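Local coordinates for transcriptional regulator, MarR family, putative (Bacillus cereus, PDB 3BJA), which probably binds DNA and regulates transcription as a winged-helix protein of the MarR family, at residues 20-23 and 24-28; 36-39 and 40-44. One frame throughout, in Å; residues are numbered along the deposited sequence.

Interaction 1 (20-23 and 24-28)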
loop_
_atom_site.group_PDB
_atom_site.type_symbol
_atom_site.label_atom_id
_atom_site.label_comp_id
_atom_site.label_asym_id
_atom_site.label_seq_id
_atom_site.Cartn_x
_atom_site.Cartn_y
_atom_site.Cartn_z
ATOM N N LYS A 20 8.389 4.069 -2.887
ATOM C CA LYS A 20 9.588 4.778 -2.421
ATOM C C LYS A 20 10.224 5.625 -3.536
ATOM O O LYS A 20 10.453 6.812 -3.353
ATOM C CB LYS A 20 10.603 3.759 -1.901
ATOM C CG LYS A 20 11.997 4.279 -1.462
ATOM C CD LYS A 20 12.852 3.086 -0.986
ATOM C CE LYS A 20 14.354 3.375 -0.916
ATOM N NZ LYS A 20 15.154 2.090 -0.835
ATOM N N ASN A 21 10.466 4.999 -4.684
ATOM C CA ASN A 21 11.080 5.658 -5.842
ATOM C C ASN A 21 10.206 6.724 -6.520
ATOM O O ASN A 21 10.759 7.677 -7.087
ATOM C CB ASN A 21 11.532 4.622 -6.885
ATOM C CG ASN A 21 12.715 3.765 -6.422
ATOM O OD1 ASN A 21 13.245 3.922 -5.325
ATOM N ND2 ASN A 21 13.134 2.842 -7.286
ATOM N N LEU A 22 8.877 6.536 -6.505
ATOM C CA LEU A 22 7.916 7.534 -7.022
ATOM C C LEU A 22 7.899 8.787 -6.138
ATOM O O LEU A 22 7.883 9.911 -6.672
ATOM C CB LEU A 22 6.497 6.968 -7.112
ATOM C CG LEU A 22 5.348 7.865 -7.594
ATOM C CD1 LEU A 22 5.606 8.468 -8.968
ATOM C CD2 LEU A 22 4.070 7.069 -7.606
ATOM N N ASP A 23 7.874 8.578 -4.812
ATOM C CA ASP A 23 7.908 9.651 -3.815
ATOM C C ASP A 23 9.154 10.502 -3.944
ATOM O O ASP A 23 9.077 11.725 -3.754
ATOM C CB ASP A 23 7.839 9.110 -2.368
ATOM C CG ASP A 23 6.419 8.766 -1.909
ATOM O OD1 ASP A 23 5.441 8.883 -2.702
ATOM O OD2 ASP A 23 6.285 8.376 -0.714
ATOM N N LYS A 24 10.281 9.842 -4.243
ATOM C CA LYS A 24 11.564 10.511 -4.477
ATOM C C LYS A 24 11.415 11.364 -5.733
ATOM O O LYS A 24 11.770 12.541 -5.722
ATOM C CB LYS A 24 12.704 9.486 -4.632
ATOM C CG LYS A 24 14.114 9.970 -4.254
ATOM C CD LYS A 24 14.793 10.860 -5.286
ATOM C CE LYS A 24 16.181 11.299 -4.815
ATOM N NZ LYS A 24 16.113 12.225 -3.646
ATOM N N ALA A 25 10.842 10.765 -6.782
ATOM C CA ALA A 25 10.622 11.412 -8.084
ATOM C C ALA A 25 9.698 12.639 -8.073
ATOM O O ALA A 25 9.983 13.617 -8.784
ATOM C CB ALA A 25 10.110 10.392 -9.091
ATOM N N ILE A 26 8.608 12.588 -7.295
ATOM C CA ILE A 26 7.636 13.719 -7.195
ATOM C C ILE A 26 7.863 14.673 -5.994
ATOM O O ILE A 26 7.078 15.614 -5.790
ATOM C CB ILE A 26 6.145 13.214 -7.241
ATOM C CG1 ILE A 26 5.710 12.491 -5.945
ATOM C CG2 ILE A 26 5.934 12.338 -8.458
ATOM C CD1 ILE A 26 4.253 12.053 -5.938
ATOM N N GLU A 27 8.945 14.420 -5.242
ATOM C CA GLU A 27 9.355 15.147 -4.009
ATOM C C GLU A 27 9.312 16.664 -4.130
ATOM O O GLU A 27 8.784 17.354 -3.251
ATOM C CB GLU A 27 10.790 14.711 -3.629
ATOM C CG GLU A 27 11.371 15.227 -2.316
ATOM C CD GLU A 27 12.854 14.871 -2.124
ATOM O OE1 GLU A 27 13.360 13.961 -2.829
ATOM O OE2 GLU A 27 13.519 15.516 -1.256
ATOM N N GLN A 28 9.888 17.157 -5.223
ATOM C CA GLN A 28 9.960 18.593 -5.539
ATOM C C GLN A 28 8.620 19.341 -5.560
ATOM O O GLN A 28 8.609 20.535 -5.317
ATOM C CB GLN A 28 10.692 18.816 -6.875
ATOM C CG GLN A 28 9.982 18.231 -8.122
ATOM C CD GLN A 28 10.758 18.489 -9.407
ATOM O OE1 GLN A 28 11.629 17.700 -9.785
ATOM N NE2 GLN A 28 10.417 19.588 -10.104
#

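Interaction 2 (36-39 and 40-44)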
loop_
_atom_site.group_PDB
_atom_site.type_symbol
_atom_site.label_atom_id
_atom_site.label_comp_id
_atom_site.label_asym_id
_atom_site.label_seq_id
_atom_site.Cartn_x
_atom_site.Cartn_y
_atom_site.Cartn_z
ATOM N N PHE A 36 -0.735 12.605 -5.053
ATOM C CA PHE A 36 -0.609 12.369 -6.492
ATOM C C PHE A 36 -1.782 11.519 -7.003
ATOM O O PHE A 36 -2.441 11.912 -7.958
ATOM C CB PHE A 36 0.748 11.715 -6.791
ATOM C CG PHE A 36 0.963 11.369 -8.229
ATOM C CD1 PHE A 36 1.260 12.367 -9.155
ATOM C CD2 PHE A 36 0.902 10.038 -8.658
ATOM C CE1 PHE A 36 1.472 12.056 -10.504
ATOM C CE2 PHE A 36 1.118 9.710 -10.021
ATOM C CZ PHE A 36 1.409 10.719 -10.930
ATOM N N GLY A 37 -2.062 10.402 -6.313
ATOM C CA GLY A 37 -3.186 9.523 -6.634
ATOM C C GLY A 37 -4.524 10.235 -6.747
ATOM O O GLY A 37 -5.235 10.064 -7.754
ATOM N N VAL A 38 -4.830 11.060 -5.736
ATOM C CA VAL A 38 -6.060 11.887 -5.691
ATOM C C VAL A 38 -6.146 12.816 -6.879
ATOM O O VAL A 38 -7.212 12.945 -7.482
ATOM C CB VAL A 38 -6.151 12.758 -4.381
ATOM C CG1 VAL A 38 -7.275 13.834 -4.465
ATOM C CG2 VAL A 38 -6.326 11.884 -3.175
ATOM N N ILE A 39 -5.033 13.478 -7.197
ATOM C CA ILE A 39 -4.952 14.395 -8.368
ATOM C C ILE A 39 -5.236 13.644 -9.692
ATOM O O ILE A 39 -5.991 14.138 -10.526
ATOM C CB ILE A 39 -3.585 15.165 -8.396
ATOM C CG1 ILE A 39 -3.564 16.206 -7.265
ATOM C CG2 ILE A 39 -3.336 15.831 -9.741
ATOM C CD1 ILE A 39 -2.215 16.849 -7.041
ATOM N N GLN A 40 -4.649 12.460 -9.845
ATOM C CA GLN A 40 -4.882 11.599 -11.020
ATOM C C GLN A 40 -6.365 11.202 -11.077
ATOM O O GLN A 40 -7.016 11.422 -12.104
ATOM C CB GLN A 40 -3.965 10.347 -11.025
ATOM C CG GLN A 40 -2.452 10.650 -11.135
ATOM C CD GLN A 40 -2.067 11.418 -12.413
ATOM O OE1 GLN A 40 -2.711 11.280 -13.455
ATOM N NE2 GLN A 40 -1.007 12.221 -12.333
ATOM N N VAL A 41 -6.902 10.679 -9.965
ATOM C CA VAL A 41 -8.329 10.300 -9.896
ATOM C C VAL A 41 -9.249 11.482 -10.242
ATOM O O VAL A 41 -10.116 11.343 -11.109
ATOM C CB VAL A 41 -8.725 9.725 -8.519
ATOM C CG1 VAL A 41 -10.273 9.661 -8.356
ATOM C CG2 VAL A 41 -8.059 8.357 -8.298
ATOM N N LEU A 42 -9.026 12.635 -9.599
ATOM C CA LEU A 42 -9.860 13.842 -9.825
ATOM C C LEU A 42 -9.706 14.527 -11.185
ATOM O O LEU A 42 -10.549 15.358 -11.536
ATOM C CB LEU A 42 -9.655 14.882 -8.707
ATOM C CG LEU A 42 -10.165 14.580 -7.293
ATOM C CD1 LEU A 42 -9.755 15.730 -6.390
ATOM C CD2 LEU A 42 -11.682 14.365 -7.227
ATOM N N ALA A 43 -8.623 14.257 -11.917
ATOM C CA ALA A 43 -8.461 14.830 -13.264
ATOM C C ALA A 43 -9.333 14.051 -14.254
ATOM O O ALA A 43 -10.056 14.682 -15.045
ATOM C CB ALA A 43 -7.025 14.804 -13.696
ATOM N N LYS A 44 -9.264 12.700 -14.181
ATOM C CA LYS A 44 -10.031 11.768 -15.069
ATOM C C LYS A 44 -11.535 11.952 -14.891
ATOM O O LYS A 44 -12.250 12.241 -15.853
ATOM C CB LYS A 44 -9.681 10.291 -14.821
ATOM C CG LYS A 44 -8.239 9.886 -15.137
#

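Interaction 1 (20-23 and 24-28)
Leu22 and Ile26, one turn apart near the end of helix 2-25, cross at a slant on its buried side, CD1 of Leu22 lying 3.9 Å from CG2 of Ile26. The leucine reaches its neighbour because CG stands opposite the backbone N (chi1 178°), which carries the branch along beside its own carbonyl carbon. Ile26 sets both CG1 and CG2 against Leu22 O, at 3.5 and 3.6 Å, and the same carbonyl oxygen takes the amide N of Ile26 in a 2.8 Å hydrogen bond. Lys24 N to Lys20 O and Ala25 N to Asn21 O are the preceding i to i+4 bonds of the helix. Beyond them Glu27 N still lies near Asp23 O but at a poor angle for a bond, and makes a weak one to Lys24 O.

Lys24 bends at chi2 and chi4, which swings NZ round to OE1 of the extended Glu27 in a long, weak salt bridge of 3.4 Å at the exposed side. Asp23 instead directs OD1 to the backbone N of Tyr33, tying the helix end to the start of helix 33-44, while Asn21 ND2 bonds Asn115 OD1 of its own chain and Leu138 O of the second subunit. The chemistry is thus divided by side: apolar branches pack against helix 95-116, and the solvent-facing ion pair, long and exposed, probably adds little to stability.

Interaction 2 (36-39 and 40-44)
Helix 33-44 belongs to the winged helix-turn-helix domain of the MarR fold, and here Phe36 and Gln40 meet along one of its sides. CG of Gln40 sits over one face of the Phe36 ring, displaced toward the rim, in a CH-pi contact 4.0 Å from the centroid. The first torsion of the glutamine (chi1 -64°), with CG anti to the carbonyl carbon, sets CG over the ring, and the bend at chi2 turns the amide back toward CE1 and CZ. The amide plane is inclined 52° to the ring. NE2 stays on the same side of the ring plane as CG, by the CE1-CZ part of the rim, 3.1 Å from CE1, a tight approach. That nitrogen is hydrogen-bonded to Asp105 OD1 of helix 95-116, which helps fix the rotation of the amide, while Phe36 meets the ring of Tyr108 on the same helix.

Helix 33-44 is therefore joined by this side to the long helix 95-116, and by another to the remainder of the winged-helix domain. On that other side Val38 and Leu42 lie alongside each other, pointing the same way, with Val38 CG1 3.7 Å from Leu42 CD1. Val38 goes on to Met67 and Met71 of helix 64-73, and Leu42 to Val91 and Leu93 of strand 89-93.

Four successive backbone bonds carry these side chains. Val41 N to Gly37 O, 2.8 Å, is nearly straight at 173°, whereas Ala43 N reaches Ile39 O at 3.0 Å with a more bent N-H...O. Val41 CG2 also leans on Gly37 O, at 3.3 Å.

In the fold
Both are i to i+4 contacts within consecutive helices, 2-25 and 33-44, and both send apolar side chains to helix 95-116. Interaction 1 lies farther out, about 13 Å from the chain centre against 7 Å for interaction 2, centre to centre. It lies toward the C-terminal part of helix 2-25, with charged residues outside and a link to the second subunit through Asn21 and Leu22. Interaction 2 sits within the winged-helix domain, touches no other chain of the assembly and has no ion pair between its own side chains; its polar end, Gln40 NE2, bonds to Asp105 while the rest is aromatic and aliphatic packing. The two meet where Ile26 CD1 packs 3.6 Å from Phe36 CB, Val104 touching both.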